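Local coordinates for protein TatD-related deoxyribonuclease (Thermotoga maritima, PDB 1J6O) that probably hydrolyses phosphodiester bonds of DNA as a metal-dependent nuclease of the TatD family, at residues A[79-84]-A[119-124]; A[154-159]-A[179-184]; A[56-61]-A[90-95]. All coordinates share one frame; numbering follows the deposited sequence.

Contact 1 (A[79-84]-A[119-124]); sequences KEVPED and KRVFVE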
# COMPACT_ATOMS: atom_id res chain seq x y z
N LYS A 79 5.01 -8.41 18.10
CA LYS A 79 5.17 -9.09 19.38
C LYS A 79 3.83 -9.51 19.95
O LYS A 79 3.80 -10.24 20.93
CB LYS A 79 5.89 -8.18 20.40
CG LYS A 79 5.10 -6.93 20.81
CD LYS A 79 5.98 -6.03 21.70
CE LYS A 79 5.42 -4.61 21.82
NZ LYS A 79 4.03 -4.58 22.35
N GLU A 80 2.74 -9.07 19.32
CA GLU A 80 1.37 -9.38 19.76
C GLU A 80 0.65 -10.53 19.02
O GLU A 80 -0.46 -10.92 19.41
CB GLU A 80 0.48 -8.13 19.63
CG GLU A 80 1.08 -6.84 20.17
CD GLU A 80 1.36 -6.88 21.66
OE1 GLU A 80 1.11 -7.93 22.31
OE2 GLU A 80 1.84 -5.84 22.19
N VAL A 81 1.26 -11.08 17.98
CA VAL A 81 0.57 -12.16 17.28
C VAL A 81 0.34 -13.45 18.05
O VAL A 81 1.22 -13.94 18.76
CB VAL A 81 1.29 -12.53 15.94
CG1 VAL A 81 1.38 -11.29 15.03
CG2 VAL A 81 2.68 -13.09 16.23
N PRO A 82 -0.86 -14.02 17.90
CA PRO A 82 -1.24 -15.27 18.55
C PRO A 82 -0.51 -16.36 17.78
O PRO A 82 -0.09 -16.13 16.64
CB PRO A 82 -2.75 -15.34 18.32
CG PRO A 82 -3.14 -13.93 18.01
CD PRO A 82 -2.01 -13.43 17.20
N GLU A 83 -0.38 -17.54 18.36
CA GLU A 83 0.31 -18.64 17.71
C GLU A 83 -0.30 -19.05 16.36
O GLU A 83 0.42 -19.49 15.47
CB GLU A 83 0.35 -19.87 18.65
N ASP A 84 -1.61 -18.89 16.22
CA ASP A 84 -2.27 -19.27 14.98
C ASP A 84 -2.59 -18.09 14.09
O ASP A 84 -3.50 -18.17 13.26
CB ASP A 84 -3.56 -20.02 15.31
N LYS A 119 11.10 -9.59 12.08
CA LYS A 119 11.58 -10.43 10.99
C LYS A 119 10.82 -11.74 10.88
O LYS A 119 10.43 -12.11 9.78
CB LYS A 119 13.07 -10.74 11.16
CG LYS A 119 13.96 -9.59 10.81
CD LYS A 119 15.40 -10.00 11.11
CE LYS A 119 16.42 -9.01 10.62
NZ LYS A 119 17.79 -9.59 10.88
N ARG A 120 10.58 -12.45 11.99
CA ARG A 120 9.86 -13.71 11.85
C ARG A 120 8.42 -13.56 11.38
O ARG A 120 7.93 -14.35 10.57
CB ARG A 120 9.92 -14.54 13.15
CG ARG A 120 8.97 -14.11 14.24
CD ARG A 120 8.53 -15.30 15.11
NE ARG A 120 7.07 -15.34 15.15
CZ ARG A 120 6.33 -16.44 14.98
NH1 ARG A 120 6.91 -17.62 14.77
NH2 ARG A 120 5.01 -16.34 14.98
N VAL A 121 7.74 -12.54 11.90
CA VAL A 121 6.34 -12.27 11.55
C VAL A 121 6.23 -11.85 10.08
O VAL A 121 5.26 -12.20 9.38
CB VAL A 121 5.77 -11.16 12.48
CG1 VAL A 121 4.43 -10.63 11.97
CG2 VAL A 121 5.61 -11.73 13.91
N PHE A 122 7.23 -11.11 9.61
CA PHE A 122 7.29 -10.64 8.21
C PHE A 122 7.53 -11.87 7.33
O PHE A 122 6.84 -12.09 6.33
CB PHE A 122 8.44 -9.64 8.07
CG PHE A 122 8.66 -9.12 6.66
CD1 PHE A 122 7.59 -8.92 5.79
CD2 PHE A 122 9.92 -8.72 6.26
CE1 PHE A 122 7.78 -8.31 4.54
CE2 PHE A 122 10.13 -8.10 5.00
CZ PHE A 122 9.06 -7.89 4.15
N VAL A 123 8.50 -12.69 7.71
CA VAL A 123 8.79 -13.88 6.93
C VAL A 123 7.57 -14.79 6.84
O VAL A 123 7.25 -15.31 5.78
CB VAL A 123 9.98 -14.67 7.55
CG1 VAL A 123 10.06 -16.07 6.94
CG2 VAL A 123 11.27 -13.92 7.29
N GLU A 124 6.86 -14.97 7.94
CA GLU A 124 5.70 -15.82 7.91
C GLU A 124 4.58 -15.32 7.00
O GLU A 124 3.86 -16.12 6.40
CB GLU A 124 5.20 -16.05 9.34
CG GLU A 124 6.33 -16.58 10.23
CD GLU A 124 5.88 -17.15 11.56
OE1 GLU A 124 5.09 -16.49 12.25
OE2 GLU A 124 6.35 -18.25 11.94
O HOH W 1 2.99 -17.76 15.75
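V81 and V121 meet tip to tip, and this single methyl pair is the tight part of the contact: CG2 of V81 lies 4.0 Å from CG2 of V121. V121, on helix 115-132, has CG1 anti to its backbone N (chi1 168°), which turns CG2 out toward the loop. V81 answers from an irregular stretch and also touches V73, while V121 reaches A78 and F85 as well. Valine suits both places, since a compact branched side chain brings a methyl close to its own backbone and fits between helix and loop. The fold is a TIM-type barrel of parallel strands ringed by helices, and here the loop between strand 67-71 and helix 85-92 is laid against helix 115-132, which follows the next strand, 98-107. Toward solvent the contact becomes looser and polar. R120 slides past V81 in the opposite direction, and V81 CG2 lies 4.2 Å from R120 NH2, at the guanidinium's edge and near its plane. The same NH2 gives a hydrogen bond to a water (2.6 Å), which donates in turn to the backbone O of E83 at 3.1 Å and so bridges loop and helix. One helical turn on, OE1 of E124 lies 2.7 Å from R120 NH2, well out of the guanidinium plane, a salt bridge of charges alone.

Contact 2 (A[154-159]-A[179-184]); sequences ESLPEK and LGFLLG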
# COMPACT_ATOMS: atom_id res chain seq x y z
N GLU A 154 13.30 -15.71 -0.17
CA GLU A 154 12.38 -16.76 -0.50
C GLU A 154 11.50 -16.71 -1.73
O GLU A 154 11.65 -15.86 -2.60
CB GLU A 154 11.54 -17.16 0.72
CG GLU A 154 11.04 -16.07 1.63
CD GLU A 154 10.63 -16.70 2.96
OE1 GLU A 154 10.01 -17.78 2.92
OE2 GLU A 154 10.94 -16.14 4.02
N SER A 155 10.61 -17.70 -1.79
CA SER A 155 9.65 -17.88 -2.87
C SER A 155 8.51 -16.87 -2.82
O SER A 155 7.51 -17.07 -2.12
CB SER A 155 9.09 -19.30 -2.79
OG SER A 155 8.26 -19.60 -3.90
N LEU A 156 8.65 -15.79 -3.58
CA LEU A 156 7.63 -14.74 -3.63
C LEU A 156 6.47 -15.05 -4.57
O LEU A 156 6.61 -15.82 -5.52
CB LEU A 156 8.27 -13.44 -4.07
CG LEU A 156 9.39 -12.96 -3.17
CD1 LEU A 156 10.02 -11.73 -3.78
CD2 LEU A 156 8.84 -12.67 -1.80
N PRO A 157 5.31 -14.42 -4.32
CA PRO A 157 4.14 -14.64 -5.18
C PRO A 157 4.47 -14.10 -6.57
O PRO A 157 5.31 -13.20 -6.69
CB PRO A 157 3.05 -13.81 -4.51
CG PRO A 157 3.54 -13.57 -3.12
CD PRO A 157 5.02 -13.43 -3.27
N GLU A 158 3.80 -14.65 -7.59
CA GLU A 158 3.99 -14.24 -8.99
C GLU A 158 4.02 -12.72 -9.07
O GLU A 158 4.99 -12.13 -9.56
CB GLU A 158 2.83 -14.78 -9.85
CG GLU A 158 2.82 -16.30 -10.00
CD GLU A 158 1.49 -16.83 -10.53
OE1 GLU A 158 0.52 -16.05 -10.64
OE2 GLU A 158 1.41 -18.04 -10.84
N LYS A 159 2.95 -12.10 -8.60
CA LYS A 159 2.84 -10.64 -8.59
C LYS A 159 3.43 -10.33 -7.21
O LYS A 159 2.74 -10.49 -6.21
CB LYS A 159 1.37 -10.21 -8.61
CG LYS A 159 0.57 -10.63 -9.83
CD LYS A 159 0.43 -9.46 -10.80
CE LYS A 159 -0.34 -9.87 -12.05
NZ LYS A 159 -1.66 -10.44 -11.71
N LEU A 179 13.45 -6.68 -8.15
CA LEU A 179 12.95 -7.89 -7.49
C LEU A 179 11.52 -8.15 -7.97
O LEU A 179 10.97 -9.24 -7.76
CB LEU A 179 12.98 -7.72 -5.97
CG LEU A 179 12.79 -8.91 -5.03
CD1 LEU A 179 13.72 -10.04 -5.43
CD2 LEU A 179 13.09 -8.48 -3.59
N GLY A 180 10.92 -7.14 -8.60
CA GLY A 180 9.56 -7.30 -9.09
C GLY A 180 8.46 -6.51 -8.38
O GLY A 180 7.28 -6.70 -8.65
N PHE A 181 8.84 -5.64 -7.46
CA PHE A 181 7.86 -4.84 -6.74
C PHE A 181 7.65 -3.52 -7.41
O PHE A 181 8.48 -3.11 -8.20
CB PHE A 181 8.37 -4.53 -5.33
CG PHE A 181 8.25 -5.66 -4.40
CD1 PHE A 181 9.27 -6.60 -4.30
CD2 PHE A 181 7.10 -5.82 -3.64
CE1 PHE A 181 9.13 -7.70 -3.44
CE2 PHE A 181 6.96 -6.90 -2.80
CZ PHE A 181 7.97 -7.85 -2.69
N LEU A 182 6.51 -2.89 -7.11
CA LEU A 182 6.19 -1.58 -7.65
C LEU A 182 6.35 -0.72 -6.38
O LEU A 182 6.38 -1.26 -5.26
CB LEU A 182 4.77 -1.51 -8.20
CG LEU A 182 4.85 -1.57 -9.74
CD1 LEU A 182 5.40 -2.91 -10.17
CD2 LEU A 182 3.49 -1.29 -10.35
N LEU A 183 6.46 0.59 -6.54
CA LEU A 183 6.63 1.51 -5.42
C LEU A 183 5.43 2.43 -5.22
O LEU A 183 4.94 3.05 -6.17
CB LEU A 183 7.88 2.37 -5.66
CG LEU A 183 9.11 1.58 -6.09
CD1 LEU A 183 10.25 2.56 -6.32
CD2 LEU A 183 9.50 0.56 -5.02
N GLY A 184 4.96 2.51 -3.98
CA GLY A 184 3.83 3.35 -3.64
C GLY A 184 4.25 4.77 -3.33
O GLY A 184 5.11 5.02 -2.47
O HOH W 2 5.73 -9.02 -9.73
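L156 CD1 touches two side chains at once: it stands 4.1 Å from CG of L179 and likewise 4.1 Å from CE1 of F181. The leucine crosses both partners at about a right angle, and its methyl approaches the phenylalanine ring obliquely. With CG beside the backbone N and anti to the carbonyl carbon (chi1 -59°), followed by an extended chi2 of 175°, the L156 side chain carries CD1 well away from its loop. A leucine suits the spot because one slender branch end can serve two apolar neighbours, while the ring of F181 adds apolar bulk, of which CE1 is the atom nearest the methyl. Beside this apolar group lies a polar link through a single water, which donates a hydrogen bond to the backbone O of E158 at 3.2 Å. The same water donates to the backbone O of G180, the water oxygen lying 3.0 Å from G180 O, and so ties the two main chains together.

Further out, L151 of helix 144-153 touches L156, L179 and F181 alike, and I126 of helix 115-132 also packs on L156. Between L179 and F181 stands G180, which ends the preceding helix in a Schellman motif; its positive phi of 110° is a backbone shape that glycine adopts readily. The chain then enters strand 181-185, where L182 and G184 bond through their backbones to strand 161-163. The arrangement thus belongs to the helix-to-strand turns of a parallel beta/alpha barrel, here with the loop leading into one strand packed against the turn leading into the next.

Contact 3 (A[56-61]-A[90-95]); sequences KSLDLS and EKFAKD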
# COMPACT_ATOMS: atom_id res chain seq x y z
N LYS A 56 -12.00 -5.81 10.57
CA LYS A 56 -12.82 -4.60 10.33
C LYS A 56 -12.65 -4.13 8.89
O LYS A 56 -13.61 -3.67 8.27
CB LYS A 56 -12.42 -3.47 11.27
CG LYS A 56 -12.79 -3.76 12.72
CD LYS A 56 -12.24 -2.69 13.66
CE LYS A 56 -13.28 -1.64 14.02
NZ LYS A 56 -13.81 -0.91 12.83
N SER A 57 -11.43 -4.22 8.38
CA SER A 57 -11.13 -3.82 7.01
C SER A 57 -11.93 -4.74 6.07
O SER A 57 -12.58 -4.28 5.14
CB SER A 57 -9.63 -3.95 6.73
OG SER A 57 -9.31 -3.61 5.38
N LEU A 58 -11.89 -6.04 6.33
CA LEU A 58 -12.63 -6.95 5.46
C LEU A 58 -14.13 -6.68 5.48
O LEU A 58 -14.79 -6.67 4.44
CB LEU A 58 -12.37 -8.41 5.86
CG LEU A 58 -13.11 -9.51 5.07
CD1 LEU A 58 -12.86 -9.37 3.56
CD2 LEU A 58 -12.65 -10.86 5.59
N ASP A 59 -14.66 -6.46 6.67
CA ASP A 59 -16.08 -6.20 6.79
C ASP A 59 -16.46 -4.95 6.04
O ASP A 59 -17.51 -4.91 5.39
CB ASP A 59 -16.49 -6.11 8.25
CG ASP A 59 -16.60 -7.49 8.89
OD1 ASP A 59 -16.51 -8.47 8.13
OD2 ASP A 59 -16.77 -7.59 10.12
N LEU A 60 -15.60 -3.95 6.08
CA LEU A 60 -15.92 -2.71 5.37
C LEU A 60 -15.84 -2.91 3.85
O LEU A 60 -16.68 -2.40 3.11
CB LEU A 60 -14.96 -1.61 5.78
CG LEU A 60 -15.12 -0.25 5.09
CD1 LEU A 60 -16.53 0.30 5.33
CD2 LEU A 60 -14.05 0.69 5.66
N SER A 61 -14.83 -3.65 3.38
CA SER A 61 -14.67 -3.88 1.94
C SER A 61 -15.88 -4.58 1.39
O SER A 61 -16.27 -4.37 0.24
CB SER A 61 -13.42 -4.72 1.64
OG SER A 61 -13.64 -6.06 2.00
N GLU A 90 -5.13 -16.60 6.79
CA GLU A 90 -5.48 -17.48 5.69
C GLU A 90 -6.99 -17.65 5.61
O GLU A 90 -7.56 -17.72 4.51
CB GLU A 90 -4.78 -18.83 5.85
CG GLU A 90 -5.11 -19.84 4.77
CD GLU A 90 -4.09 -20.94 4.75
OE1 GLU A 90 -3.61 -21.31 5.86
OE2 GLU A 90 -3.77 -21.44 3.66
N LYS A 91 -7.66 -17.70 6.77
CA LYS A 91 -9.11 -17.85 6.82
C LYS A 91 -9.78 -16.59 6.23
O LYS A 91 -10.80 -16.66 5.55
CB LYS A 91 -9.60 -18.03 8.25
CG LYS A 91 -11.14 -17.99 8.36
CD LYS A 91 -11.65 -18.03 9.79
CE LYS A 91 -13.19 -17.91 9.83
NZ LYS A 91 -13.77 -18.00 11.22
N PHE A 92 -9.21 -15.43 6.52
CA PHE A 92 -9.78 -14.19 6.01
C PHE A 92 -9.65 -14.19 4.49
O PHE A 92 -10.59 -13.84 3.76
CB PHE A 92 -8.98 -12.95 6.50
CG PHE A 92 -9.19 -12.58 7.95
CD1 PHE A 92 -10.34 -12.93 8.63
CD2 PHE A 92 -8.22 -11.82 8.61
CE1 PHE A 92 -10.54 -12.51 9.97
CE2 PHE A 92 -8.40 -11.40 9.93
CZ PHE A 92 -9.58 -11.75 10.61
N ALA A 93 -8.47 -14.58 4.03
CA ALA A 93 -8.18 -14.62 2.62
C ALA A 93 -9.07 -15.55 1.80
O ALA A 93 -8.98 -15.56 0.58
CB ALA A 93 -6.69 -14.93 2.39
N LYS A 94 -9.93 -16.32 2.46
CA LYS A 94 -10.80 -17.20 1.70
C LYS A 94 -11.79 -16.27 1.00
O LYS A 94 -12.28 -16.60 -0.08
CB LYS A 94 -11.56 -18.18 2.60
CG LYS A 94 -10.69 -19.19 3.31
CD LYS A 94 -9.87 -20.05 2.35
CE LYS A 94 -10.73 -21.03 1.56
NZ LYS A 94 -9.89 -22.09 0.92
N ASP A 95 -12.07 -15.11 1.60
CA ASP A 95 -13.01 -14.14 1.02
C ASP A 95 -12.42 -13.55 -0.27
O ASP A 95 -11.26 -13.12 -0.29
CB ASP A 95 -13.29 -13.01 2.02
CG ASP A 95 -14.56 -12.25 1.70
OD1 ASP A 95 -14.58 -11.50 0.70
OD2 ASP A 95 -15.55 -12.41 2.45
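The side chain of L58, on helix 51-61, is met by F92, on helix 85-92, and by D95 further along. F92 comes first: its CB lies 4.3 Å from CD2 of L58, and this methyl approaches the aromatic ring obliquely. Phenylalanine suits this buried position, where its ring also meets that of H88. The same CD2 of L58 is 4.1 Å from the backbone O of F92. That oxygen is already engaged, accepting a hydrogen bond from the backbone N of D95 at 2.9 Å, which closes the type I beta turn from F92 to D95. The turn brings the chain round so that D95 faces helix 51-61. There CG of D95 packs 3.8 Å from CD1 of L58, the two side chains crossing obliquely. With its CG anti to the backbone N (chi1 -161°), D95 lays the carbon part of its carboxylate beside the leucine, while both oxygens have polar partners: OD1 accepts from the backbone N of K97 and OD2 forms a salt bridge with K62. Aspartate fits because its short stem supplies a little carbon surface and its charge is met just beyond it. L58 fits because its forked end divides between the two partners, one methyl to each. On the leucine's own helix, S61 OG donates to L58 O over 2.8 Å, bonding this hydroxyl back into the last turn. L58 and S61 also rest on C69 of strand 67-71, while E90 and A93 lean on helix 115-132, so the contact joins neighbouring helices 51-61 and 85-92, with that strand beneath the first.

Followed from the N terminus, the chain first reaches helix 51-61, which pairs with the end of helix 85-92 in contact 3 and so closes a loop containing strand 67-71. Contact 1 opens inside that loop, at 79-84, and closes beyond it on helix 115-132; contacts 1 and 3 therefore cross. Contact 3 joins helices 51-61 and 85-92, and contact 1 joins the loop leading into helix 85-92 to helix 115-132. Contact 2 comes later, in series with both, and its loop spans strand 161-163 and helix 170-179. It nevertheless touches contact 1, where V123 of helix 115-132 packs on E154, whereas contact 3 stays about 12 Å away from contact 2 at the nearest atoms.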